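Local atomic coordinates of beta-N-acetylhexosaminidase (Mycobacterium smegmatis, PDB entry 4YYF), a protein that probably hydrolyses terminal non-reducing N-acetyl-D-hexosamine residues from N-acetyl-beta-D-hexosaminides, as a member of glycosyl hydrolase family 3. Residues P255-S260 with P267-L272; V249-V254 with M295-Q300; C34-L39 with A95-A100; D43-L48 with G341-G346. The protein carries 1 engineered substitution. All blocks are in the same frame, centred on the assembly; numbering follows the deposited sequence.

Contact 1 (P255-S260 with P267-L272); sequences PGLTGS and PAVYNL. Engineered in segment 267-272: Val-269 (natural residue Ala).
Leu-257 and Thr-258, at the turn of a loop, press onto one side of the first turns of helix 267-275, with Ala-268, Val-269 and Leu-272 as the receiving surface. Leu-257 comes first and covers most. CG stands trans to the backbone N (chi1 -180°), which sends the isobutyl end out to the helix, where its two methyls take different partners. CD1 lies 3.9 Å from Ala-268 CB; CD2 sits 4.1 Å from both Val-269 CG2 and Leu-272 CD2, fitting between residues of successive turns. The Leu-257 side chain runs at about a right angle to that of Val-269. Its carbonyl is used as well: Leu-257 O approaches Ala-268 CB to 3.2 Å, a close van der Waals contact without a hydrogen bond.

Thr-258 follows, with its two branches doing different work. The methyl CG2 meets CG2 of Val-269 at 3.3 Å, closer than usual van der Waals contact and so locally strained; the valine is an engineered residue, alanine in the natural protein. OG1, with chi1 at 76°, bonds within the loop, to Val-254 N and Asp-261 O, so the hydroxyl ties the turn together while the methyl serves the helix. Beyond the two segments, Val-269 and Leu-272 touch Phe-205, so the same two residues also meet strand 199-205. Strand 246-249, this loop and helix 267-275 make up a beta-alpha unit of the TIM barrel of this family, the loop folded back onto its own helix.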
loop_
_atom_site.group_PDB
_atom_site.type_symbol
_atom_site.label_atom_id
_atom_site.label_comp_id
_atom_site.label_asym_id
_atom_site.label_seq_id
_atom_site.Cartn_x
_atom_site.Cartn_y
_atom_site.Cartn_z
ATOM N N PRO A 255 11.413 -1.010 18.249
ATOM C CA PRO A 255 12.650 -1.021 19.047
ATOM C C PRO A 255 13.689 -1.942 18.416
ATOM O O PRO A 255 13.338 -3.040 17.984
ATOM C CB PRO A 255 12.202 -1.587 20.406
ATOM C CG PRO A 255 10.699 -1.393 20.435
ATOM C CD PRO A 255 10.264 -1.543 19.003
ATOM N N GLY A 256 14.942 -1.495 18.349
ATOM C CA GLY A 256 15.992 -2.273 17.719
ATOM C C GLY A 256 16.004 -2.143 16.207
ATOM O O GLY A 256 16.807 -2.788 15.534
ATOM N N LEU A 257 15.117 -1.315 15.662
ATOM C CA LEU A 257 15.083 -1.106 14.213
ATOM C C LEU A 257 14.957 0.372 13.848
ATOM O O LEU A 257 15.832 0.920 13.185
ATOM C CB LEU A 257 13.961 -1.914 13.546
ATOM C CG LEU A 257 13.855 -1.754 12.019
ATOM C CD1 LEU A 257 15.079 -2.370 11.326
ATOM C CD2 LEU A 257 12.559 -2.357 11.462
ATOM N N THR A 258 13.877 1.012 14.288
ATOM C CA THR A 258 13.567 2.378 13.849
ATOM C C THR A 258 13.706 3.415 14.949
ATOM O O THR A 258 13.554 4.607 14.694
ATOM C CB THR A 258 12.128 2.494 13.305
ATOM O OG1 THR A 258 11.201 2.498 14.396
ATOM C CG2 THR A 258 11.815 1.339 12.409
ATOM N N GLY A 259 13.990 2.963 16.166
ATOM C CA GLY A 259 14.064 3.867 17.300
ATOM C C GLY A 259 12.720 4.538 17.531
ATOM O O GLY A 259 11.707 3.866 17.733
ATOM N N SER A 260 12.698 5.865 17.480
ATOM C CA SER A 260 11.454 6.601 17.691
ATOM C C SER A 260 10.830 7.070 16.375
ATOM O O SER A 260 9.844 7.810 16.375
ATOM C CB SER A 260 11.669 7.775 18.661
ATOM O OG SER A 260 12.646 8.685 18.192
ATOM N N PRO A 267 14.942 4.693 7.267
ATOM C CA PRO A 267 15.737 3.954 6.276
ATOM C C PRO A 267 15.988 2.527 6.715
ATOM O O PRO A 267 16.062 1.628 5.878
ATOM C CB PRO A 267 17.070 4.716 6.251
ATOM C CG PRO A 267 16.699 6.109 6.622
ATOM C CD PRO A 267 15.573 5.976 7.633
ATOM N N ALA A 268 16.103 2.321 8.019
ATOM C CA ALA A 268 16.356 0.983 8.543
ATOM C C ALA A 268 15.305 -0.033 8.103
ATOM O O ALA A 268 15.626 -1.199 7.844
ATOM C CB ALA A 268 16.462 1.016 10.040
ATOM N N VAL A 269 14.051 0.398 8.030
ATOM C CA VAL A 269 12.968 -0.502 7.662
ATOM C C VAL A 269 13.129 -0.982 6.229
ATOM O O VAL A 269 13.013 -2.180 5.947
ATOM C CB VAL A 269 11.612 0.185 7.809
ATOM C CG1 VAL A 269 10.478 -0.839 7.692
ATOM C CG2 VAL A 269 11.559 0.839 9.126
ATOM N N TYR A 270 13.418 -0.044 5.332
ATOM C CA TYR A 270 13.569 -0.372 3.922
ATOM C C TYR A 270 14.836 -1.176 3.672
ATOM O O TYR A 270 14.812 -2.134 2.895
ATOM C CB TYR A 270 13.484 0.900 3.067
ATOM C CG TYR A 270 12.152 1.593 3.264
ATOM C CD1 TYR A 270 11.027 1.186 2.564
ATOM C CD2 TYR A 270 12.010 2.629 4.187
ATOM C CE1 TYR A 270 9.798 1.801 2.760
ATOM C CE2 TYR A 270 10.790 3.252 4.381
ATOM C CZ TYR A 270 9.691 2.838 3.665
ATOM O OH TYR A 270 8.485 3.463 3.863
ATOM N N ASN A 271 15.925 -0.835 4.357
ATOM C CA ASN A 271 17.126 -1.660 4.262
ATOM C C ASN A 271 16.843 -3.097 4.694
ATOM O O ASN A 271 17.351 -4.033 4.097
ATOM C CB ASN A 271 18.293 -1.089 5.085
ATOM C CG ASN A 271 18.866 0.176 4.492
ATOM O OD1 ASN A 271 18.732 0.436 3.291
ATOM N ND2 ASN A 271 19.508 0.980 5.335
ATOM N N LEU A 272 16.033 -3.263 5.737
ATOM C CA LEU A 272 15.724 -4.596 6.247
ATOM C C LEU A 272 15.017 -5.409 5.164
ATOM O O LEU A 272 15.332 -6.576 4.939
ATOM C CB LEU A 272 14.825 -4.499 7.481
ATOM C CG LEU A 272 14.557 -5.818 8.211
ATOM C CD1 LEU A 272 15.800 -6.285 8.934
ATOM C CD2 LEU A 272 13.378 -5.657 9.190
#

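Contact 2 (V249-V254 with M295-Q300); sequences VGHMQV and MGAINQ
The imidazole of His-251 is clasped by side chains from the short helix 296-299 and the residue just before it. Ile-298 lies over one face: its CG1 stands 3.3 Å from the ring centroid, exactly on the ring normal, a CH-pi contact, and CD1 continues across the same face to 3.4 Å from ND1. The ring and the isoleucine chain cross at about a right angle. Selenomethionine Met-295 comes from a different direction. Its SE lies near the ring plane, 4.5 Å from the centroid and 72° off the normal, facing CD2 and NE2 at the edge in a Met-aromatic contact, made here through selenium. A bend at chi3 (71°) turns the terminal CE back, so that it too lies near CD2. Ala-297 supports the base of the histidine, CB to CB at 3.7 Å.

Both ring nitrogens are occupied: ND1 bonds with Ser-264 OG and NE2 with Asp-291 O. Those two bonds, one at each nitrogen, would fix the ring's rotation, while the isoleucine and the selenium fill in around it; no hydrogen bond joins the two segments themselves. At the start of the short helix, Met-295 O accepts from both Ile-298 N (3.0 Å) and Asn-299 N (2.9 Å), which sets the turn that brings Met-295 and Ile-298 to the same histidine.

Met-295 also lies beside a bound acetate, probably from the crystallisation liquor. His-251 follows strand 246-249 and Met-295 follows strand 287-289, so the cluster joins two loops at the C-terminal ends of neighbouring parallel strands, the end at which TIM barrels carry their active sites.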
loop_
_atom_site.group_PDB
_atom_site.type_symbol
_atom_site.label_atom_id
_atom_site.label_comp_id
_atom_site.label_asym_id
_atom_site.label_seq_id
_atom_site.Cartn_x
_atom_site.Cartn_y
_atom_site.Cartn_z
ATOM N N VAL A 249 4.457 -0.566 4.178
ATOM C CA VAL A 249 5.112 -0.373 5.472
ATOM C C VAL A 249 4.225 0.485 6.375
ATOM O O VAL A 249 3.712 1.513 5.939
ATOM C CB VAL A 249 6.485 0.307 5.299
ATOM C CG1 VAL A 249 7.116 0.583 6.656
ATOM C CG2 VAL A 249 7.411 -0.573 4.477
ATOM N N GLY A 250 4.030 0.064 7.625
ATOM C CA GLY A 250 3.169 0.802 8.536
ATOM C C GLY A 250 3.931 1.858 9.326
ATOM O O GLY A 250 5.132 2.039 9.127
ATOM N N HIS A 251 3.241 2.547 10.233
ATOM C CA HIS A 251 3.824 3.688 10.934
ATOM C C HIS A 251 4.318 3.346 12.343
ATOM O O HIS A 251 4.679 4.248 13.111
ATOM C CB HIS A 251 2.808 4.849 11.040
ATOM C CG HIS A 251 2.240 5.294 9.720
ATOM N ND1 HIS A 251 2.998 5.402 8.576
ATOM C CD2 HIS A 251 0.980 5.663 9.381
ATOM C CE1 HIS A 251 2.228 5.818 7.580
ATOM N NE2 HIS A 251 1.003 5.985 8.043
HETATM N N MSE A 252 4.330 2.065 12.701
HETATM C CA MSE A 252 4.746 1.692 14.059
HETATM C C MSE A 252 6.209 2.046 14.275
HETATM O O MSE A 252 7.001 2.026 13.330
HETATM C CB MSE A 252 4.594 0.188 14.284
HETATM C CG MSE A 252 3.247 -0.409 13.907
HETATM SE SE MSE A 252 3.104 -0.921 12.021
HETATM C CE MSE A 252 4.864 -1.658 11.745
ATOM N N GLN A 253 6.563 2.367 15.516
ATOM C CA GLN A 253 7.962 2.477 15.909
ATOM C C GLN A 253 8.434 1.091 16.345
ATOM O O GLN A 253 7.737 0.411 17.104
ATOM C CB GLN A 253 8.107 3.464 17.069
ATOM C CG GLN A 253 7.668 4.876 16.707
ATOM C CD GLN A 253 7.354 5.724 17.921
ATOM O OE1 GLN A 253 8.213 5.951 18.768
ATOM N NE2 GLN A 253 6.106 6.190 18.013
ATOM N N VAL A 254 9.603 0.673 15.865
ATOM C CA VAL A 254 10.122 -0.663 16.176
ATOM C C VAL A 254 11.428 -0.583 16.967
ATOM O O VAL A 254 12.445 -0.156 16.422
ATOM C CB VAL A 254 10.400 -1.464 14.874
ATOM C CG1 VAL A 254 10.859 -2.894 15.193
ATOM C CG2 VAL A 254 9.184 -1.463 13.947
HETATM N N MSE A 295 -3.429 9.899 9.413
HETATM C CA MSE A 295 -3.039 9.039 10.537
HETATM C C MSE A 295 -2.146 9.747 11.547
HETATM O O MSE A 295 -1.075 10.243 11.194
HETATM C CB MSE A 295 -2.370 7.753 10.019
HETATM C CG MSE A 295 -3.319 6.931 9.169
HETATM SE SE MSE A 295 -2.621 5.211 8.596
HETATM C CE MSE A 295 -2.670 4.301 10.311
ATOM N N GLY A 296 -2.588 9.756 12.806
ATOM C CA GLY A 296 -1.921 10.479 13.877
ATOM C C GLY A 296 -0.473 10.098 14.137
ATOM O O GLY A 296 0.312 10.939 14.582
ATOM N N ALA A 297 -0.106 8.845 13.870
ATOM C CA ALA A 297 1.282 8.413 14.080
ATOM C C ALA A 297 2.234 9.246 13.218
ATOM O O ALA A 297 3.402 9.434 13.562
ATOM C CB ALA A 297 1.448 6.918 13.769
ATOM N N ILE A 298 1.725 9.713 12.080
ATOM C CA ILE A 298 2.495 10.568 11.184
ATOM C C ILE A 298 2.167 12.049 11.382
ATOM O O ILE A 298 3.065 12.876 11.596
ATOM C CB ILE A 298 2.237 10.223 9.703
ATOM C CG1 ILE A 298 2.602 8.769 9.426
ATOM C CG2 ILE A 298 3.051 11.156 8.788
ATOM C CD1 ILE A 298 4.070 8.446 9.749
ATOM N N ASN A 299 0.885 12.388 11.314
ATOM C CA ASN A 299 0.518 13.798 11.153
ATOM C C ASN A 299 0.752 14.656 12.391
ATOM O O ASN A 299 0.786 15.890 12.311
ATOM C CB ASN A 299 -0.887 13.978 10.519
ATOM C CG ASN A 299 -2.036 13.687 11.479
ATOM O OD1 ASN A 299 -1.901 13.789 12.692
ATOM N ND2 ASN A 299 -3.198 13.373 10.916
ATOM N N GLN A 300 0.952 14.003 13.531
ATOM C CA GLN A 300 1.268 14.733 14.754
ATOM C C GLN A 300 2.724 15.178 14.777
ATOM O O GLN A 300 3.123 15.975 15.624
ATOM C CB GLN A 300 0.977 13.876 15.986
ATOM C CG GLN A 300 -0.497 13.690 16.265
ATOM C CD GLN A 300 -0.753 12.598 17.285
ATOM O OE1 GLN A 300 0.173 12.127 17.953
ATOM N NE2 GLN A 300 -2.011 12.187 17.410
#

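Contact 3 (C34-L39 with A95-A100); sequences CDLAAL and APLPLA
Leu-39 sets both of its methyls on the CG corner of Pro-96. CD1 is 3.7 Å from Pro-96 CG, and CD2 follows at 3.8 Å from that same CG while also meeting CB, so the forked end of the leucine straddles the projecting corner of the pyrrolidine. The leucine extends to the proline because CG points opposite the carbonyl carbon (chi1 -54°). A cis peptide bond between Ala-95 and Pro-96 shapes the turn from which that ring stands out.

A second, slighter pair lies alongside. Leu-36 CD1 touches Leu-97 CD1 at 4.0 Å, the two side chains crossing at about a right angle and meeting through single methyls. Leu-36 and Leu-39 can work together because the 3-10 turn that begins at Leu-36 brings Leu-39 round to the same side, with Ala-38 N bonded to Asp-35 O at 2.9 Å. The carboxylate of Asp-35 adds a weak bond from Ala-37 N. The contact is wholly apolar and only partly buried.

Leu-36 also packs on Leu-352, Gln-353 and Ala-356, and Leu-97 touches Ala-356, so helix 345-357 packs against both leucines. Cys-34 is held by a disulfide to Cys-364, and the backbone of Pro-96 bonds with Arg-363. The N-terminal loop before helix 41-46 is thus joined both to the C-terminal end and to the link between helix 86-93 and strand 100-107, which also bond to each other.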
loop_
_atom_site.group_PDB
_atom_site.type_symbol
_atom_site.label_atom_id
_atom_site.label_comp_id
_atom_site.label_asym_id
_atom_site.label_seq_id
_atom_site.Cartn_x
_atom_site.Cartn_y
_atom_site.Cartn_z
ATOM N N CYS A 34 9.191 6.763 -26.735
ATOM C CA CYS A 34 9.671 7.527 -25.585
ATOM C C CYS A 34 10.322 6.653 -24.510
ATOM O O CYS A 34 10.367 5.423 -24.614
ATOM C CB CYS A 34 8.551 8.375 -24.976
ATOM S SG CYS A 34 7.106 7.433 -24.432
ATOM N N ASP A 35 10.810 7.316 -23.468
ATOM C CA ASP A 35 11.760 6.728 -22.539
ATOM C C ASP A 35 11.449 7.189 -21.117
ATOM O O ASP A 35 11.331 8.388 -20.852
ATOM C CB ASP A 35 13.168 7.151 -22.963
ATOM C CG ASP A 35 14.229 6.793 -21.949
ATOM O OD1 ASP A 35 14.033 5.845 -21.155
ATOM O OD2 ASP A 35 15.281 7.463 -21.959
ATOM N N LEU A 36 11.303 6.224 -20.212
ATOM C CA LEU A 36 10.960 6.491 -18.819
ATOM C C LEU A 36 11.898 7.514 -18.175
ATOM O O LEU A 36 11.461 8.415 -17.467
ATOM C CB LEU A 36 11.007 5.182 -18.034
ATOM C CG LEU A 36 10.300 5.114 -16.692
ATOM C CD1 LEU A 36 8.806 5.311 -16.876
ATOM C CD2 LEU A 36 10.602 3.776 -16.019
ATOM N N ALA A 37 13.192 7.375 -18.435
ATOM C CA ALA A 37 14.192 8.241 -17.810
ATOM C C ALA A 37 14.141 9.676 -18.335
ATOM O O ALA A 37 14.716 10.583 -17.732
ATOM C CB ALA A 37 15.586 7.654 -17.994
ATOM N N ALA A 38 13.446 9.878 -19.452
ATOM C CA ALA A 38 13.419 11.183 -20.109
ATOM C C ALA A 38 12.189 12.020 -19.781
ATOM O O ALA A 38 11.985 13.071 -20.383
ATOM C CB ALA A 38 13.549 11.016 -21.612
ATOM N N LEU A 39 11.367 11.556 -18.845
ATOM C CA LEU A 39 10.203 12.321 -18.408
ATOM C C LEU A 39 10.645 13.571 -17.638
ATOM O O LEU A 39 11.728 13.583 -17.047
ATOM C CB LEU A 39 9.302 11.471 -17.506
ATOM C CG LEU A 39 8.787 10.118 -17.984
ATOM C CD1 LEU A 39 7.925 9.485 -16.896
ATOM C CD2 LEU A 39 7.996 10.257 -19.265
ATOM N N ALA A 95 -1.441 9.683 -18.813
ATOM C CA ALA A 95 -0.136 9.690 -19.480
ATOM C C ALA A 95 0.857 10.353 -18.536
ATOM O O ALA A 95 0.469 11.230 -17.760
ATOM C CB ALA A 95 -0.210 10.454 -20.811
ATOM N N PRO A 96 2.140 9.950 -18.593
ATOM C CA PRO A 96 2.744 8.997 -19.533
ATOM C C PRO A 96 2.544 7.521 -19.166
ATOM O O PRO A 96 2.642 6.687 -20.066
ATOM C CB PRO A 96 4.233 9.360 -19.474
ATOM C CG PRO A 96 4.428 9.817 -18.067
ATOM C CD PRO A 96 3.139 10.498 -17.654
ATOM N N LEU A 97 2.276 7.202 -17.899
ATOM C CA LEU A 97 2.064 5.806 -17.492
ATOM C C LEU A 97 0.584 5.531 -17.249
ATOM O O LEU A 97 -0.192 6.454 -16.997
ATOM C CB LEU A 97 2.880 5.460 -16.242
ATOM C CG LEU A 97 4.381 5.318 -16.480
ATOM C CD1 LEU A 97 5.143 5.285 -15.169
ATOM C CD2 LEU A 97 4.637 4.034 -17.265
ATOM N N PRO A 98 0.182 4.256 -17.341
ATOM C CA PRO A 98 -1.200 3.924 -16.980
ATOM C C PRO A 98 -1.497 4.305 -15.523
ATOM O O PRO A 98 -0.581 4.382 -14.701
ATOM C CB PRO A 98 -1.249 2.399 -17.140
ATOM C CG PRO A 98 -0.208 2.082 -18.160
ATOM C CD PRO A 98 0.907 3.100 -17.916
ATOM N N LEU A 99 -2.765 4.539 -15.214
ATOM C CA LEU A 99 -3.174 4.937 -13.871
ATOM C C LEU A 99 -3.375 3.710 -12.994
ATOM O O LEU A 99 -3.988 2.725 -13.424
ATOM C CB LEU A 99 -4.489 5.723 -13.942
ATOM C CG LEU A 99 -5.086 6.279 -12.650
ATOM C CD1 LEU A 99 -4.139 7.315 -12.052
ATOM C CD2 LEU A 99 -6.480 6.901 -12.922
ATOM N N ALA A 100 -2.848 3.755 -11.773
ATOM C CA ALA A 100 -3.124 2.693 -10.803
ATOM C C ALA A 100 -4.318 3.105 -9.963
ATOM O O ALA A 100 -4.417 4.250 -9.528
ATOM C CB ALA A 100 -1.910 2.425 -9.906
#

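Contact 4 (D43-L48 with G341-G346); sequences DKLAQL and GELNQG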
loop_
_atom_site.group_PDB
_atom_site.type_symbol
_atom_site.label_atom_id
_atom_site.label_comp_id
_atom_site.label_asym_id
_atom_site.label_seq_id
_atom_site.Cartn_x
_atom_site.Cartn_y
_atom_site.Cartn_z
ATOM N N ASP A 43 6.976 15.070 -13.345
ATOM C CA ASP A 43 6.119 13.926 -13.678
ATOM C C ASP A 43 6.685 12.603 -13.163
ATOM O O ASP A 43 5.925 11.677 -12.844
ATOM C CB ASP A 43 5.851 13.854 -15.184
ATOM C CG ASP A 43 5.031 15.032 -15.685
ATOM O OD1 ASP A 43 4.450 15.762 -14.852
ATOM O OD2 ASP A 43 4.973 15.227 -16.916
ATOM N N LYS A 44 8.012 12.506 -13.097
ATOM C CA LYS A 44 8.645 11.364 -12.446
ATOM C C LYS A 44 8.249 11.339 -10.988
ATOM O O LYS A 44 7.939 10.286 -10.453
ATOM C CB LYS A 44 10.164 11.444 -12.523
ATOM C CG LYS A 44 10.745 11.302 -13.906
ATOM C CD LYS A 44 12.259 11.319 -13.809
ATOM C CE LYS A 44 12.910 10.914 -15.115
ATOM N NZ LYS A 44 14.388 10.752 -14.939
ATOM N N LEU A 45 8.282 12.503 -10.341
ATOM C CA LEU A 45 7.899 12.602 -8.924
ATOM C C LEU A 45 6.426 12.279 -8.698
ATOM O O LEU A 45 6.069 11.577 -7.732
ATOM C CB LEU A 45 8.239 13.988 -8.348
ATOM C CG LEU A 45 9.745 14.292 -8.278
ATOM C CD1 LEU A 45 10.020 15.762 -7.976
ATOM C CD2 LEU A 45 10.386 13.400 -7.226
ATOM N N ALA A 46 5.562 12.761 -9.591
ATOM C CA ALA A 46 4.129 12.503 -9.429
ATOM C C ALA A 46 3.814 11.015 -9.562
ATOM O O ALA A 46 2.834 10.519 -8.999
ATOM C CB ALA A 46 3.301 13.334 -10.431
ATOM N N GLN A 47 4.653 10.289 -10.294
ATOM C CA GLN A 47 4.431 8.860 -10.462
ATOM C C GLN A 47 4.638 8.083 -9.152
ATOM O O GLN A 47 4.201 6.937 -9.020
ATOM C CB GLN A 47 5.343 8.335 -11.579
ATOM C CG GLN A 47 5.150 6.878 -11.907
ATOM C CD GLN A 47 3.748 6.551 -12.384
ATOM O OE1 GLN A 47 3.209 5.477 -12.053
ATOM N NE2 GLN A 47 3.151 7.464 -13.179
ATOM N N LEU A 48 5.286 8.717 -8.179
ATOM C CA LEU A 48 5.584 8.074 -6.899
ATOM C C LEU A 48 4.498 8.320 -5.845
ATOM O O LEU A 48 4.673 7.951 -4.677
ATOM C CB LEU A 48 6.924 8.587 -6.351
ATOM C CG LEU A 48 8.091 8.534 -7.334
ATOM C CD1 LEU A 48 9.400 8.988 -6.684
ATOM C CD2 LEU A 48 8.233 7.134 -7.940
ATOM N N GLY A 341 19.499 18.063 -2.500
ATOM C CA GLY A 341 20.131 16.775 -2.265
ATOM C C GLY A 341 19.573 16.051 -1.060
ATOM O O GLY A 341 20.161 15.077 -0.573
ATOM N N GLU A 342 18.434 16.531 -0.571
ATOM C CA GLU A 342 17.727 15.836 0.489
ATOM C C GLU A 342 17.180 14.549 -0.083
ATOM O O GLU A 342 16.967 13.572 0.638
ATOM C CB GLU A 342 16.563 16.681 0.989
ATOM C CG GLU A 342 16.957 17.845 1.856
ATOM C CD GLU A 342 15.768 18.738 2.119
ATOM O OE1 GLU A 342 15.416 19.534 1.221
ATOM O OE2 GLU A 342 15.170 18.608 3.206
ATOM N N LEU A 343 16.914 14.577 -1.384
ATOM C CA LEU A 343 16.359 13.423 -2.082
ATOM C C LEU A 343 17.260 13.125 -3.269
ATOM O O LEU A 343 17.469 13.983 -4.115
ATOM C CB LEU A 343 14.937 13.724 -2.567
ATOM C CG LEU A 343 14.232 12.594 -3.330
ATOM C CD1 LEU A 343 14.160 11.362 -2.454
ATOM C CD2 LEU A 343 12.837 13.011 -3.775
ATOM N N ASN A 344 17.812 11.919 -3.324
ATOM C CA ASN A 344 18.748 11.588 -4.385
ATOM C C ASN A 344 18.020 11.241 -5.679
ATOM O O ASN A 344 16.984 10.580 -5.647
ATOM C CB ASN A 344 19.621 10.410 -3.960
ATOM C CG ASN A 344 20.775 10.170 -4.910
ATOM O OD1 ASN A 344 20.647 9.426 -5.888
ATOM N ND2 ASN A 344 21.916 10.803 -4.630
ATOM N N GLN A 345 18.574 11.656 -6.818
ATOM C CA GLN A 345 17.982 11.314 -8.116
ATOM C C GLN A 345 17.815 9.796 -8.290
ATOM O O GLN A 345 16.849 9.329 -8.895
ATOM C CB GLN A 345 18.828 11.895 -9.255
ATOM C CG GLN A 345 18.189 11.751 -10.639
ATOM C CD GLN A 345 16.795 12.365 -10.719
ATOM O OE1 GLN A 345 16.579 13.505 -10.301
ATOM N NE2 GLN A 345 15.837 11.601 -11.249
ATOM N N GLY A 346 18.755 9.029 -7.743
ATOM C CA GLY A 346 18.720 7.582 -7.855
ATOM C C GLY A 346 17.533 6.983 -7.133
ATOM O O GLY A 346 16.974 5.963 -7.554
#
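The flat carboxamide of Gln-345 has the ammonium group of Lys-44 for a neighbour: NZ stands 4.1 Å from NE2 and well out of the amide plane. Two nitrogen donors face each other here without a bond between them. What lies near both is a carboxylate, Asp-349, whose OD1 takes a hydrogen bond from Gln-345 NE2 and forms a long, weak ion pair with Lys-44 NZ; it would probably ease the proximity. The stronger partner of NZ is Ala-37 O. Lys-44 reaches these groups by an extended chain, whereas Gln-345 is bent at chi2 (56°), and the two cross at about a right angle.

The second flat group, the amide of Asn-344, caps helix 345-357: OD1 accepts from Gly-346 N at 2.7 Å, with the donor 28° out of the carbonyl plane. The capping bond marks the start of the helix, whose first residue is Gln-345.

A second, apolar pair joins the segments: Leu-45 CD2 meets Leu-343 CD2 at 4.3 Å, a loose methyl contact. Leu-45 also touches Leu-334, and Leu-343 touches Ala-337, both of helix 327-340.

Within its first two turns helix 345-357 supplies Ala-347 and Ser-351 to the sodium site. Helix 41-46 leads into strand 49-52, which pairs with strand 319-321, so the contact packs on the outside of the TIM barrel, next to where its first and last strands pair.

How the contacts relate
Contacts 1 and 2 are neighbours, centres 13 Å apart, and share the loop that follows strand 246-249; contact 1 lies in the chain between the two segments of contact 2. Contacts 3 and 4 form a second pair, 14 Å apart, linked by a hydrogen bond from Lys-44 and by Leu-97 packing on Gln-47; their segments interleave along the sequence, and both adjoin helix 345-357. The pairs lie well separated, with 22 to 32 Å between centres. Contact 4 spans most of the chain, enclosing contacts 1 and 2. One pair packs the loop after strand 246-249; the other ties the N-terminal part to the barrel exterior near helix 345-357, next to the disulfide that joins the two ends.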